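Side-chain contact in proline dehydrogenase (Bradyrhizobium japonicum USDA 110, PDB 3HAZ), which probably oxidises proline to glutamate in two steps, using an FAD-dependent proline dehydrogenase and an NAD-dependent aldehyde dehydrogenase joined in one chain: residues 558-563 / 725-730. Numbering follows the deposited sequence.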
loop_
_atom_site.group_PDB
_atom_site.type_symbol
_atom_site.label_atom_id
_atom_site.label_comp_id
_atom_site.label_asym_id
_atom_site.label_seq_id
_atom_site.Cartn_x
_atom_site.Cartn_y
_atom_site.Cartn_z
ATOM N N ALA A 558 -44.183 10.250 29.629
ATOM C CA ALA A 558 -44.328 9.540 28.365
ATOM C C ALA A 558 -42.979 9.391 27.645
ATOM O O ALA A 558 -42.657 8.324 27.116
ATOM C CB ALA A 558 -45.340 10.246 27.477
ATOM N N ALA A 559 -42.195 10.465 27.629
ATOM C CA ALA A 559 -40.856 10.412 27.057
ATOM C C ALA A 559 -40.007 9.401 27.815
ATOM O O ALA A 559 -39.272 8.625 27.215
ATOM C CB ALA A 559 -40.201 11.792 27.088
ATOM N N ARG A 560 -40.124 9.408 29.140
ATOM C CA ARG A 560 -39.380 8.477 29.989
ATOM C C ARG A 560 -39.665 7.015 29.640
ATOM O O ARG A 560 -38.754 6.185 29.605
ATOM C CB ARG A 560 -39.692 8.736 31.464
ATOM C CG ARG A 560 -38.960 7.812 32.419
ATOM C CD ARG A 560 -38.838 8.436 33.802
ATOM N NE ARG A 560 -37.907 7.703 34.660
ATOM C CZ ARG A 560 -38.272 6.976 35.711
ATOM N NH1 ARG A 560 -37.357 6.343 36.434
ATOM N NH2 ARG A 560 -39.552 6.885 36.043
ATOM N N ALA A 561 -40.930 6.704 29.381
ATOM C CA ALA A 561 -41.312 5.349 29.000
ATOM C C ALA A 561 -40.747 4.953 27.639
ATOM O O ALA A 561 -40.438 3.782 27.398
ATOM C CB ALA A 561 -42.828 5.199 29.008
ATOM N N GLY A 562 -40.614 5.930 26.746
ATOM C CA GLY A 562 -40.170 5.649 25.395
ATOM C C GLY A 562 -38.660 5.552 25.266
ATOM O O GLY A 562 -38.146 5.122 24.234
ATOM N N PHE A 563 -37.954 5.955 26.319
ATOM C CA PHE A 563 -36.495 5.999 26.306
ATOM C C PHE A 563 -35.871 4.614 26.145
ATOM O O PHE A 563 -34.931 4.445 25.372
ATOM C CB PHE A 563 -35.965 6.688 27.571
ATOM C CG PHE A 563 -34.504 6.422 27.849
ATOM C CD1 PHE A 563 -33.516 6.982 27.054
ATOM C CD2 PHE A 563 -34.124 5.624 28.917
ATOM C CE1 PHE A 563 -32.173 6.738 27.309
ATOM C CE2 PHE A 563 -32.785 5.380 29.183
ATOM C CZ PHE A 563 -31.806 5.942 28.374
ATOM N N HIS A 725 -38.362 18.945 36.668
ATOM C CA HIS A 725 -38.808 17.559 36.791
ATOM C C HIS A 725 -37.676 16.626 37.223
ATOM O O HIS A 725 -36.611 16.608 36.608
ATOM C CB HIS A 725 -39.413 17.067 35.476
ATOM C CG HIS A 725 -40.282 15.858 35.629
ATOM N ND1 HIS A 725 -39.776 14.610 35.920
ATOM C CD2 HIS A 725 -41.624 15.708 35.532
ATOM C CE1 HIS A 725 -40.768 13.741 35.997
ATOM N NE2 HIS A 725 -41.901 14.382 35.765
ATOM N N PRO A 726 -37.909 15.839 38.286
ATOM C CA PRO A 726 -36.892 14.955 38.876
ATOM C C PRO A 726 -36.391 13.835 37.959
ATOM O O PRO A 726 -35.301 13.306 38.197
ATOM C CB PRO A 726 -37.629 14.345 40.084
ATOM C CG PRO A 726 -39.087 14.501 39.748
ATOM C CD PRO A 726 -39.135 15.852 39.101
ATOM N N ASP A 727 -37.166 13.473 36.940
ATOM C CA ASP A 727 -36.826 12.321 36.105
ATOM C C ASP A 727 -36.039 12.632 34.830
ATOM O O ASP A 727 -35.738 11.727 34.052
ATOM C CB ASP A 727 -38.086 11.548 35.718
ATOM C CG ASP A 727 -38.746 10.878 36.903
ATOM O OD1 ASP A 727 -38.080 10.724 37.953
ATOM O OD2 ASP A 727 -39.932 10.507 36.771
ATOM N N ILE A 728 -35.703 13.890 34.599
ATOM C CA ILE A 728 -34.995 14.221 33.362
ATOM C C ILE A 728 -33.491 13.958 33.477
ATOM O O ILE A 728 -32.922 14.059 34.564
ATOM C CB ILE A 728 -35.275 15.655 32.914
ATOM C CG1 ILE A 728 -34.777 16.646 33.967
ATOM C CG2 ILE A 728 -36.773 15.834 32.647
ATOM C CD1 ILE A 728 -34.302 17.957 33.392
ATOM N N ALA A 729 -32.860 13.624 32.351
ATOM C CA ALA A 729 -31.463 13.199 32.336
ATOM C C ALA A 729 -30.504 14.289 31.845
ATOM O O ALA A 729 -29.287 14.097 31.811
ATOM C CB ALA A 729 -31.306 11.954 31.478
ATOM N N GLY A 730 -31.050 15.428 31.454
ATOM C CA GLY A 730 -30.215 16.508 30.967
ATOM C C GLY A 730 -31.013 17.574 30.256
ATOM O O GLY A 730 -32.184 17.369 29.904
#
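R560 and D727 stack with an offset at the protein surface: the carboxylate lies over one face of the guanidinium, the two planes 28° apart. CG of D727 sits 3.8 Å above the plane of the R560 guanidinium, displaced toward its rim. The salt bridge is correspondingly long, NH2 of R560 to OD2 of D727 at 3.7 Å, and purely electrostatic, since OD2 lies off to one side of the guanidinium plane, where the N-H bonds do not aim. The aliphatic part of the arginine shares in the contact, with CD of R560 3.7 Å from CB of D727. R560 gets there by leaving helix 549-567 with CG anti to the backbone N (chi1 -180°) and running extended as far as NE. Both residues belong to the aldehyde dehydrogenase part of the chain, where the pair links this helix to the loop between helix 716-724 and strand 730-734. That loop makes a type I turn from H725 to I728, and the backbone N of D727 donates to ND1 of H725 (3.0 Å, 162°), nearly in the ring plane. Replacing D727 by an alanine removes the carboxylate, which is likely to leave the R560 guanidinium without this countercharge and freer to swing. The side chains of A559 and R560 also touch V652 of strand 641-656, whose V654 pairs through its backbone with G730.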